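Local coordinates for N-acetyltransferase domain-containing protein (Pyrococcus horikoshii, PDB 1WWZ) that binds acetyl-coenzyme A and probably transfers its acyl group to an acceptor not yet known, as members of the GNAT acetyltransferase family do, at residues I46-K51 against A87-V92; D22-G27 against D40-Y45; A53-F58 against L111-K116. One frame throughout, in Å; residues are numbered along the deposited sequence.

Contact 1 of 3, residues I46-K51 against A87-V92. With ACO (acetyl coenzyme *a), chain C.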
loop_
_atom_site.group_PDB
_atom_site.type_symbol
_atom_site.label_atom_id
_atom_site.label_comp_id
_atom_site.label_asym_id
_atom_site.label_seq_id
_atom_site.Cartn_x
_atom_site.Cartn_y
_atom_site.Cartn_z
ATOM N N ILE A 46 23.583 -4.376 6.519
ATOM C CA ILE A 46 22.552 -5.236 5.947
ATOM C C ILE A 46 22.516 -6.601 6.635
ATOM O O ILE A 46 21.440 -7.142 6.893
ATOM C CB ILE A 46 22.756 -5.395 4.419
ATOM C CG1 ILE A 46 22.548 -4.037 3.741
ATOM C CG2 ILE A 46 21.777 -6.417 3.853
ATOM C CD1 ILE A 46 22.828 -4.025 2.250
ATOM N N LYS A 47 23.682 -7.157 6.947
ATOM C CA LYS A 47 23.730 -8.449 7.635
ATOM C C LYS A 47 23.106 -8.310 9.023
ATOM O O LYS A 47 22.356 -9.181 9.473
ATOM C CB LYS A 47 25.173 -8.936 7.762
ATOM C CG LYS A 47 25.815 -9.307 6.438
ATOM C CD LYS A 47 27.279 -9.691 6.617
ATOM C CE LYS A 47 27.434 -10.910 7.504
ATOM N NZ LYS A 47 28.873 -11.263 7.696
ATOM N N TRP A 48 23.412 -7.207 9.696
ATOM C CA TRP A 48 22.865 -6.950 11.024
ATOM C C TRP A 48 21.341 -6.826 10.951
ATOM O O TRP A 48 20.628 -7.353 11.810
ATOM C CB TRP A 48 23.450 -5.660 11.602
ATOM C CG TRP A 48 23.009 -5.376 13.010
ATOM C CD1 TRP A 48 23.568 -5.856 14.163
ATOM C CD2 TRP A 48 21.892 -4.574 13.407
ATOM N NE1 TRP A 48 22.865 -5.397 15.257
ATOM C CE2 TRP A 48 21.835 -4.606 14.821
ATOM C CE3 TRP A 48 20.936 -3.826 12.707
ATOM C CZ2 TRP A 48 20.851 -3.925 15.547
ATOM C CZ3 TRP A 48 19.955 -3.145 13.431
ATOM C CH2 TRP A 48 19.926 -3.199 14.839
ATOM N N CYS A 49 20.846 -6.128 9.930
ATOM C CA CYS A 49 19.402 -5.956 9.762
ATOM C C CYS A 49 18.716 -7.300 9.536
ATOM O O CYS A 49 17.631 -7.554 10.059
ATOM C CB CYS A 49 19.097 -5.040 8.578
ATOM S SG CYS A 49 19.407 -3.287 8.874
ATOM N N TRP A 50 19.358 -8.154 8.746
ATOM C CA TRP A 50 18.818 -9.476 8.451
ATOM C C TRP A 50 18.740 -10.331 9.710
ATOM O O TRP A 50 17.727 -10.973 9.971
ATOM C CB TRP A 50 19.686 -10.178 7.401
ATOM C CG TRP A 50 19.269 -11.595 7.122
ATOM C CD1 TRP A 50 19.887 -12.732 7.556
ATOM C CD2 TRP A 50 18.129 -12.021 6.363
ATOM N NE1 TRP A 50 19.205 -13.841 7.114
ATOM C CE2 TRP A 50 18.123 -13.433 6.377
ATOM C CE3 TRP A 50 17.115 -11.348 5.669
ATOM C CZ2 TRP A 50 17.139 -14.186 5.725
ATOM C CZ3 TRP A 50 16.132 -12.099 5.019
ATOM C CH2 TRP A 50 16.157 -13.506 5.053
ATOM N N LYS A 51 19.807 -10.331 10.500
ATOM C CA LYS A 51 19.818 -11.129 11.714
ATOM C C LYS A 51 18.764 -10.647 12.705
ATOM O O LYS A 51 18.105 -11.446 13.365
ATOM C CB LYS A 51 21.207 -11.091 12.358
ATOM C CG LYS A 51 21.355 -12.035 13.534
ATOM C CD LYS A 51 22.788 -12.076 14.025
ATOM C CE LYS A 51 22.920 -12.941 15.269
ATOM N NZ LYS A 51 24.244 -12.743 15.927
ATOM N N ALA A 87 9.711 -0.927 13.978
ATOM C CA ALA A 87 10.773 -0.040 13.531
ATOM C C ALA A 87 11.127 -0.302 12.085
ATOM O O ALA A 87 10.907 -1.395 11.578
ATOM C CB ALA A 87 12.019 -0.229 14.406
ATOM N N ILE A 88 11.650 0.725 11.422
ATOM C CA ILE A 88 12.119 0.613 10.049
ATOM C C ILE A 88 13.620 0.827 10.205
ATOM O O ILE A 88 14.048 1.919 10.569
ATOM C CB ILE A 88 11.538 1.721 9.133
ATOM C CG1 ILE A 88 10.007 1.631 9.101
ATOM C CG2 ILE A 88 12.108 1.569 7.721
ATOM C CD1 ILE A 88 9.320 2.682 8.222
ATOM N N HIS A 89 14.412 -0.214 9.960
ATOM C CA HIS A 89 15.863 -0.115 10.107
ATOM C C HIS A 89 16.573 0.412 8.871
ATOM O O HIS A 89 17.620 1.045 8.978
ATOM C CB HIS A 89 16.462 -1.476 10.464
ATOM C CG HIS A 89 16.094 -1.958 11.831
ATOM N ND1 HIS A 89 16.300 -1.205 12.964
ATOM C CD2 HIS A 89 15.561 -3.132 12.248
ATOM C CE1 HIS A 89 15.911 -1.893 14.024
ATOM N NE2 HIS A 89 15.460 -3.066 13.617
ATOM N N GLU A 90 16.013 0.128 7.703
ATOM C CA GLU A 90 16.610 0.575 6.456
ATOM C C GLU A 90 15.523 0.681 5.399
ATOM O O GLU A 90 14.512 -0.008 5.470
ATOM C CB GLU A 90 17.700 -0.398 6.006
ATOM C CG GLU A 90 18.529 0.158 4.863
ATOM C CD GLU A 90 18.983 1.577 5.140
ATOM O OE1 GLU A 90 19.905 1.757 5.963
ATOM O OE2 GLU A 90 18.403 2.516 4.552
ATOM N N PHE A 91 15.743 1.543 4.414
ATOM C CA PHE A 91 14.754 1.776 3.371
ATOM C C PHE A 91 15.487 2.480 2.238
ATOM O O PHE A 91 15.900 3.628 2.381
ATOM C CB PHE A 91 13.656 2.664 3.963
ATOM C CG PHE A 91 12.576 3.052 2.999
ATOM C CD1 PHE A 91 12.231 2.234 1.930
ATOM C CD2 PHE A 91 11.849 4.221 3.213
ATOM C CE1 PHE A 91 11.172 2.572 1.088
ATOM C CE2 PHE A 91 10.786 4.568 2.377
ATOM C CZ PHE A 91 10.449 3.741 1.315
ATOM N N VAL A 92 15.658 1.794 1.115
ATOM C CA VAL A 92 16.386 2.402 0.013
ATOM C C VAL A 92 16.017 1.817 -1.342
ATOM O O VAL A 92 15.719 0.629 -1.468
ATOM C CB VAL A 92 17.916 2.261 0.242
ATOM C CG1 VAL A 92 18.288 0.792 0.375
ATOM C CG2 VAL A 92 18.692 2.910 -0.898
HETATM N N1A ACO C . 11.986 15.326 -2.465
HETATM C C2A ACO C . 10.705 15.530 -2.155
HETATM N N3A ACO C . 9.766 14.568 -1.917
HETATM C C4A ACO C . 10.277 13.265 -2.033
HETATM C C5A ACO C . 11.586 12.970 -2.359
HETATM C C6A ACO C . 12.487 14.089 -2.590
HETATM N N6A ACO C . 13.769 13.909 -2.927
HETATM N N7A ACO C . 11.772 11.593 -2.406
HETATM C C8A ACO C . 10.601 11.102 -2.106
HETATM N N9A ACO C . 9.626 12.064 -1.858
HETATM C C1B ACO C . 8.226 11.894 -1.506
HETATM C C2B ACO C . 7.234 12.353 -2.588
HETATM O O2B ACO C . 6.019 12.731 -1.909
HETATM C C3B ACO C . 7.156 11.111 -3.515
HETATM O O3B ACO C . 5.868 11.163 -4.159
HETATM P P3B ACO C . 5.536 11.840 -5.580
HETATM O O7A ACO C . 5.858 13.289 -5.368
HETATM O O8A ACO C . 4.114 11.611 -5.785
HETATM O O9A ACO C . 6.399 11.175 -6.581
HETATM C C4B ACO C . 7.220 9.969 -2.535
HETATM O O4B ACO C . 7.851 10.549 -1.358
HETATM C C5B ACO C . 8.139 8.830 -2.919
HETATM O O5B ACO C . 8.000 8.399 -4.262
HETATM P P1A ACO C . 8.755 7.076 -4.717
HETATM O O1A ACO C . 8.987 7.177 -6.157
HETATM O O2A ACO C . 7.957 5.886 -4.221
HETATM O O3A ACO C . 10.211 7.322 -4.003
HETATM P P2A ACO C . 11.442 6.385 -4.029
HETATM O O4A ACO C . 12.523 7.233 -4.567
HETATM O O5A ACO C . 11.060 5.166 -4.793
HETATM O O6A ACO C . 11.730 5.987 -2.553
HETATM C CBP ACO C . 13.415 6.600 -0.812
HETATM C CCP ACO C . 12.100 6.949 -1.468
HETATM C CDP ACO C . 13.609 7.617 0.362
HETATM C CEP ACO C . 13.377 5.144 -0.296
HETATM C CAP ACO C . 14.549 6.743 -1.898
HETATM O OAP ACO C . 14.601 8.096 -2.343
HETATM C C9P ACO C . 15.980 6.374 -1.428
HETATM O O9P ACO C . 16.428 5.244 -1.566
HETATM N N8P ACO C . 16.708 7.378 -0.840
HETATM C C7P ACO C . 18.089 7.212 -0.320
HETATM C C6P ACO C . 18.176 6.385 0.978
HETATM C C5P ACO C . 17.393 6.999 2.111
HETATM O O5P ACO C . 17.488 8.226 2.374
HETATM N N4P ACO C . 16.608 6.222 2.842
HETATM C C3P ACO C . 15.729 6.434 3.997
HETATM C C2P ACO C . 16.666 6.425 5.209
HETATM S S1P ACO C . 15.596 6.638 6.733
HETATM C C ACO C . 15.468 5.179 7.180
HETATM O O ACO C . 15.979 4.096 6.631
HETATM C CH3 ACO C . 14.660 4.540 8.467
#

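Contact 2 of 3, residues D22-G27 against D40-Y45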
loop_
_atom_site.group_PDB
_atom_site.type_symbol
_atom_site.label_atom_id
_atom_site.label_comp_id
_atom_site.label_asym_id
_atom_site.label_seq_id
_atom_site.Cartn_x
_atom_site.Cartn_y
_atom_site.Cartn_z
ATOM N N ASP A 22 24.493 -3.429 -3.728
ATOM C CA ASP A 22 24.498 -2.569 -4.915
ATOM C C ASP A 22 23.367 -1.540 -4.833
ATOM O O ASP A 22 23.572 -0.351 -5.088
ATOM C CB ASP A 22 24.331 -3.396 -6.199
ATOM C CG ASP A 22 25.474 -4.369 -6.432
ATOM O OD1 ASP A 22 26.557 -4.188 -5.835
ATOM O OD2 ASP A 22 25.292 -5.313 -7.231
ATOM N N VAL A 23 22.172 -2.005 -4.481
ATOM C CA VAL A 23 21.014 -1.126 -4.357
ATOM C C VAL A 23 21.275 -0.075 -3.285
ATOM O O VAL A 23 20.995 1.110 -3.470
ATOM C CB VAL A 23 19.744 -1.929 -3.970
ATOM C CG1 VAL A 23 18.622 -0.978 -3.565
ATOM C CG2 VAL A 23 19.305 -2.796 -5.137
ATOM N N TYR A 24 21.815 -0.526 -2.159
ATOM C CA TYR A 24 22.123 0.355 -1.045
ATOM C C TYR A 24 23.136 1.425 -1.455
ATOM O O TYR A 24 22.920 2.615 -1.231
ATOM C CB TYR A 24 22.677 -0.476 0.114
ATOM C CG TYR A 24 23.032 0.315 1.350
ATOM C CD1 TYR A 24 22.191 0.324 2.464
ATOM C CD2 TYR A 24 24.227 1.030 1.420
ATOM C CE1 TYR A 24 22.540 1.021 3.620
ATOM C CE2 TYR A 24 24.582 1.727 2.563
ATOM C CZ TYR A 24 23.738 1.719 3.660
ATOM O OH TYR A 24 24.103 2.396 4.796
ATOM N N MET A 25 24.242 0.995 -2.056
ATOM C CA MET A 25 25.283 1.927 -2.488
ATOM C C MET A 25 24.762 2.923 -3.522
ATOM O O MET A 25 25.130 4.102 -3.507
ATOM C CB MET A 25 26.474 1.161 -3.074
ATOM C CG MET A 25 27.182 0.240 -2.093
ATOM S SD MET A 25 27.738 1.083 -0.600
ATOM C CE MET A 25 29.103 2.082 -1.244
ATOM N N SER A 26 23.912 2.441 -4.422
ATOM C CA SER A 26 23.331 3.282 -5.460
ATOM C C SER A 26 22.407 4.323 -4.846
ATOM O O SER A 26 22.498 5.511 -5.148
ATOM C CB SER A 26 22.547 2.420 -6.453
ATOM O OG SER A 26 21.778 3.226 -7.333
ATOM N N GLY A 27 21.518 3.868 -3.971
ATOM C CA GLY A 27 20.577 4.771 -3.340
ATOM C C GLY A 27 21.180 5.771 -2.374
ATOM O O GLY A 27 20.695 6.893 -2.271
ATOM N N ASP A 40 31.688 -2.272 2.436
ATOM C CA ASP A 40 31.837 -2.972 3.709
ATOM C C ASP A 40 30.822 -2.483 4.737
ATOM O O ASP A 40 30.184 -3.290 5.412
ATOM C CB ASP A 40 33.255 -2.791 4.260
ATOM C CG ASP A 40 34.297 -3.512 3.432
ATOM O OD1 ASP A 40 34.413 -3.212 2.224
ATOM O OD2 ASP A 40 35.001 -4.378 3.989
ATOM N N TYR A 41 30.680 -1.166 4.862
ATOM C CA TYR A 41 29.721 -0.600 5.806
ATOM C C TYR A 41 28.335 -1.152 5.473
ATOM O O TYR A 41 27.619 -1.645 6.349
ATOM C CB TYR A 41 29.694 0.928 5.702
ATOM C CG TYR A 41 28.695 1.585 6.632
ATOM C CD1 TYR A 41 29.100 2.157 7.835
ATOM C CD2 TYR A 41 27.336 1.618 6.314
ATOM C CE1 TYR A 41 28.174 2.749 8.700
ATOM C CE2 TYR A 41 26.406 2.202 7.171
ATOM C CZ TYR A 41 26.831 2.767 8.360
ATOM O OH TYR A 41 25.911 3.351 9.204
ATOM N N ALA A 42 27.972 -1.065 4.195
ATOM C CA ALA A 42 26.680 -1.547 3.722
ATOM C C ALA A 42 26.505 -3.032 4.007
ATOM O O ALA A 42 25.467 -3.454 4.505
ATOM C CB ALA A 42 26.540 -1.284 2.223
ATOM N N ARG A 43 27.526 -3.823 3.691
ATOM C CA ARG A 43 27.464 -5.260 3.920
ATOM C C ARG A 43 27.203 -5.580 5.390
ATOM O O ARG A 43 26.333 -6.386 5.711
ATOM C CB ARG A 43 28.768 -5.935 3.470
ATOM C CG ARG A 43 28.738 -7.457 3.583
ATOM C CD ARG A 43 30.020 -8.122 3.074
ATOM N NE ARG A 43 30.275 -7.855 1.658
ATOM C CZ ARG A 43 30.928 -6.789 1.201
ATOM N NH1 ARG A 43 31.401 -5.882 2.046
ATOM N NH2 ARG A 43 31.110 -6.628 -0.102
ATOM N N ASN A 44 27.957 -4.944 6.281
ATOM C CA ASN A 44 27.788 -5.193 7.703
ATOM C C ASN A 44 26.434 -4.746 8.240
ATOM O O ASN A 44 25.827 -5.449 9.047
ATOM C CB ASN A 44 28.908 -4.524 8.502
ATOM C CG ASN A 44 30.276 -5.039 8.115
ATOM O OD1 ASN A 44 30.434 -6.215 7.786
ATOM N ND2 ASN A 44 31.277 -4.166 8.163
ATOM N N TYR A 45 25.955 -3.585 7.807
ATOM C CA TYR A 45 24.667 -3.122 8.300
ATOM C C TYR A 45 23.537 -4.015 7.797
ATOM O O TYR A 45 22.638 -4.381 8.558
ATOM C CB TYR A 45 24.400 -1.669 7.895
ATOM C CG TYR A 45 23.164 -1.114 8.570
ATOM C CD1 TYR A 45 23.035 -1.166 9.955
ATOM C CD2 TYR A 45 22.117 -0.569 7.829
ATOM C CE1 TYR A 45 21.897 -0.691 10.593
ATOM C CE2 TYR A 45 20.965 -0.091 8.459
ATOM C CZ TYR A 45 20.867 -0.157 9.841
ATOM O OH TYR A 45 19.742 0.309 10.483
#

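Contact 3 of 3, residues A53-F58 against L111-K116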
loop_
_atom_site.group_PDB
_atom_site.type_symbol
_atom_site.label_atom_id
_atom_site.label_comp_id
_atom_site.label_asym_id
_atom_site.label_seq_id
_atom_site.Cartn_x
_atom_site.Cartn_y
_atom_site.Cartn_z
ATOM N N ALA A 53 15.930 -8.646 11.953
ATOM C CA ALA A 53 14.553 -8.613 11.462
ATOM C C ALA A 53 14.299 -9.232 10.086
ATOM O O ALA A 53 13.594 -8.649 9.256
ATOM C CB ALA A 53 14.061 -7.163 11.472
ATOM N N SER A 54 14.848 -10.417 9.849
ATOM C CA SER A 54 14.661 -11.088 8.569
ATOM C C SER A 54 13.182 -11.263 8.224
ATOM O O SER A 54 12.795 -11.185 7.058
ATOM C CB SER A 54 15.348 -12.455 8.590
ATOM O OG SER A 54 14.916 -13.219 9.702
ATOM N N ASP A 55 12.358 -11.488 9.243
ATOM C CA ASP A 55 10.928 -11.687 9.040
ATOM C C ASP A 55 10.226 -10.499 8.383
ATOM O O ASP A 55 9.133 -10.649 7.845
ATOM C CB ASP A 55 10.254 -12.011 10.378
ATOM C CG ASP A 55 8.790 -12.374 10.222
ATOM O OD1 ASP A 55 8.476 -13.222 9.359
ATOM O OD2 ASP A 55 7.954 -11.819 10.966
ATOM N N GLY A 56 10.849 -9.324 8.423
ATOM C CA GLY A 56 10.239 -8.146 7.825
ATOM C C GLY A 56 11.122 -7.491 6.781
ATOM O O GLY A 56 11.060 -6.281 6.565
ATOM N N PHE A 57 11.953 -8.301 6.136
ATOM C CA PHE A 57 12.869 -7.827 5.106
ATOM C C PHE A 57 12.151 -7.968 3.763
ATOM O O PHE A 57 12.042 -9.068 3.220
ATOM C CB PHE A 57 14.139 -8.685 5.133
ATOM C CG PHE A 57 15.381 -7.961 4.703
ATOM C CD1 PHE A 57 16.405 -7.722 5.615
ATOM C CD2 PHE A 57 15.545 -7.549 3.387
ATOM C CE1 PHE A 57 17.581 -7.085 5.217
ATOM C CE2 PHE A 57 16.714 -6.909 2.979
ATOM C CZ PHE A 57 17.735 -6.679 3.899
ATOM N N PHE A 58 11.648 -6.852 3.243
ATOM C CA PHE A 58 10.921 -6.842 1.976
ATOM C C PHE A 58 11.750 -6.239 0.855
ATOM O O PHE A 58 12.438 -5.241 1.052
ATOM C CB PHE A 58 9.630 -6.030 2.118
ATOM C CG PHE A 58 8.596 -6.687 2.972
ATOM C CD1 PHE A 58 7.754 -7.656 2.439
ATOM C CD2 PHE A 58 8.482 -6.362 4.320
ATOM C CE1 PHE A 58 6.813 -8.294 3.237
ATOM C CE2 PHE A 58 7.544 -6.995 5.129
ATOM C CZ PHE A 58 6.707 -7.965 4.585
ATOM N N LEU A 111 4.004 -0.733 6.417
ATOM C CA LEU A 111 2.955 -0.313 7.337
ATOM C C LEU A 111 1.930 -1.417 7.561
ATOM O O LEU A 111 1.463 -1.617 8.684
ATOM C CB LEU A 111 2.266 0.957 6.825
ATOM C CG LEU A 111 3.153 2.207 6.776
ATOM C CD1 LEU A 111 2.304 3.430 6.471
ATOM C CD2 LEU A 111 3.855 2.393 8.105
ATOM N N ASP A 112 1.595 -2.137 6.494
ATOM C CA ASP A 112 0.635 -3.232 6.577
ATOM C C ASP A 112 1.215 -4.383 7.397
ATOM O O ASP A 112 0.531 -4.974 8.227
ATOM C CB ASP A 112 0.280 -3.728 5.172
ATOM C CG ASP A 112 -0.682 -4.897 5.196
ATOM O OD1 ASP A 112 -1.864 -4.693 5.537
ATOM O OD2 ASP A 112 -0.250 -6.024 4.883
ATOM N N PHE A 113 2.484 -4.700 7.161
ATOM C CA PHE A 113 3.143 -5.775 7.898
ATOM C C PHE A 113 3.225 -5.463 9.395
ATOM O O PHE A 113 2.765 -6.245 10.224
ATOM C CB PHE A 113 4.554 -6.001 7.348
ATOM C CG PHE A 113 5.359 -7.004 8.128
ATOM C CD1 PHE A 113 5.049 -8.360 8.074
ATOM C CD2 PHE A 113 6.421 -6.592 8.929
ATOM C CE1 PHE A 113 5.785 -9.291 8.806
ATOM C CE2 PHE A 113 7.165 -7.517 9.666
ATOM C CZ PHE A 113 6.846 -8.867 9.604
ATOM N N LEU A 114 3.807 -4.317 9.738
ATOM C CA LEU A 114 3.963 -3.933 11.137
ATOM C C LEU A 114 2.642 -3.661 11.853
ATOM O O LEU A 114 2.543 -3.830 13.072
ATOM C CB LEU A 114 4.875 -2.706 11.246
ATOM C CG LEU A 114 6.330 -2.934 10.821
ATOM C CD1 LEU A 114 7.122 -1.626 10.917
ATOM C CD2 LEU A 114 6.955 -4.001 11.713
ATOM N N GLY A 115 1.635 -3.246 11.090
ATOM C CA GLY A 115 0.332 -2.953 11.661
ATOM C C GLY A 115 -0.327 -4.124 12.364
ATOM O O GLY A 115 -1.206 -3.932 13.203
ATOM N N LYS A 116 0.085 -5.341 12.031
ATOM C CA LYS A 116 -0.491 -6.517 12.662
ATOM C C LYS A 116 0.106 -6.759 14.040
ATOM O O LYS A 116 -0.495 -7.434 14.877
ATOM C CB LYS A 116 -0.237 -7.760 11.806
ATOM C CG LYS A 116 -0.788 -9.036 12.423
ATOM C CD LYS A 116 -0.352 -10.270 11.659
ATOM C CE LYS A 116 -1.177 -11.487 12.060
ATOM N NZ LYS A 116 -1.080 -11.804 13.512
#

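Contact 1 of 3, residues I46-K51 against A87-V92
Trp-48 swings its ring out opposite its backbone N (chi1 -176°), while His-89 sets CG anti to its carbonyl carbon, and the two meet where helix 38-53 crosses strand 83-93 of the GNAT acetyltransferase fold. The result is a T-shaped stack: the indole edge, led by CZ3, stands over the centre of the imidazole face, with the ring planes at 76°. Cys-49 backs this pair, its SG lying 3.8 Å from CB of His-89. Asp-73 takes a hydrogen bond from His-89 NE2, which should fix the rotation of the ring. His-89 and Glu-90 both pair with Val-71, consistent with the beta bulge known in this strand of GNAT enzymes. The bend of Glu-90 at chi2 brings OE2 back to Phe-91 N, 2.8 Å away and above the carboxylate plane; Tyr-28 OH is its second partner. On the cofactor side, methyl CEP of acetyl-CoA sits over the centre of the Phe-91 ring. With an alanine here, CEP would probably lose the flat surface it rests on, leaving that part of the cofactor freer to shift. The pantetheine arm pairs with the strand much as another strand would, N4P donating to Phe-91 O at 2.7 Å.

Contact 2 of 3, residues D22-G27 against D40-Y45
One face of the Tyr-24 ring is covered by Ala-42, whose CA stands 4.0 Å above the plane, displaced toward the rim. Its methyl CB comes within 3.4 Å of Tyr-24 CD2. The Tyr-41 ring is met instead at its edge, near its plane, where Tyr-24 OH approaches CE2 at 3.3 Å. This is packing and not a polar bond: the hydroxyl of Tyr-24 is hydrogen-bonded to Gly-35 O, at the end of the short helix 32-35 that lies between the two helices in sequence. Its chi1 of -180° sends Tyr-24 across to helix 38-53, where the ring passes under Ala-42 before the hydroxyl arrives at Tyr-41. Met-25 folds back at chi2 and chi3 and lays SD 3.9 Å from Ala-42 CB. The methyl of Ala-42 is thus held between the Tyr-24 ring and the Met-25 sulfur. The segment axes come to 9.7 Å at an angle of 125°. Helices 14-27 and 38-53 are the two long helices that follow the first strand of the GNAT fold, and they lie on one face of the sheet near the acetyl-CoA site. Gly-27, ending helix 14-27, touches the cofactor, and Glu-90 of strand 83-93 touches both Tyr-24 and Tyr-45.

Contact 3 of 3, residues A53-F58 against L111-K116
Phe-113 and Phe-58 form the centre of this contact, a T-shaped stack in which the edge of Phe-58 points into the face of Phe-113. Atom CE2 of Phe-58 lies 3.7 Å from CG of Phe-113. The planes stand at 71°. The 175° chi1 of Phe-113 swings its ring off helix 102-115 and across to the turn that precedes strand 57-62. There its far end meets Asp-55: carbonyl O and carboxylate OD2 each lie 3.4 Å from Phe-113 CZ, with OD2 at the ring edge and in its plane. An oxygen in that position faces the C-H rim of the ring, whose slightly positive hydrogens probably suit it. Gly-56 completes the seat, its CA 3.6 Å from Phe-113 CE2; the ring crowds the place a CB would take, so the close approach rests on the absence of a side chain.

The next shell positions these groups. Asp-55 is held by two salt bridges, OD1 to Lys-8 NZ and OD2 to Lys-74 NZ, so its carboxylate is tied down while it borders the ring. The turn itself is closed by the backbone bond from Gly-56 N to Ala-53 O, and Tyr-117 adds another edge-to-face partner for Phe-113. Asp-112 is salt-bridged to Arg-104 and Lys-105 of the second subunit. Helix 102-115, which carries cofactor-binding Gly-103 and Arg-104 at its start, packs across a face of the GNAT sheet, with Leu-111 and Leu-114 resting on Ile-121 of strand 120-126, while strand 57-62 runs between strands 5-8 and 65-78.

In the fold
Contact 1, where a helix meets the sheet, sits between the other two. Along the chain contact 2 closes before contact 1 opens, whereas contacts 1 and 3 cross, their segments alternating. Contacts 1 and 2 share helix 38-53, their centres about 11 Å apart, and Tyr-45 OH probably hydrogen-bonds His-89 O. The centres of contacts 1 and 3 are also about 11 Å apart, and both contacts reach the sheet; Phe-57 packs on Trp-50, Ile-46 and Cys-49. Contacts 2 and 3, about 21 Å apart between centres, lie on opposite sides of the chain's centre without touching. Contact 1 therefore links the others, and its strand 83-93 carries the main acetyl-CoA contacts among the three.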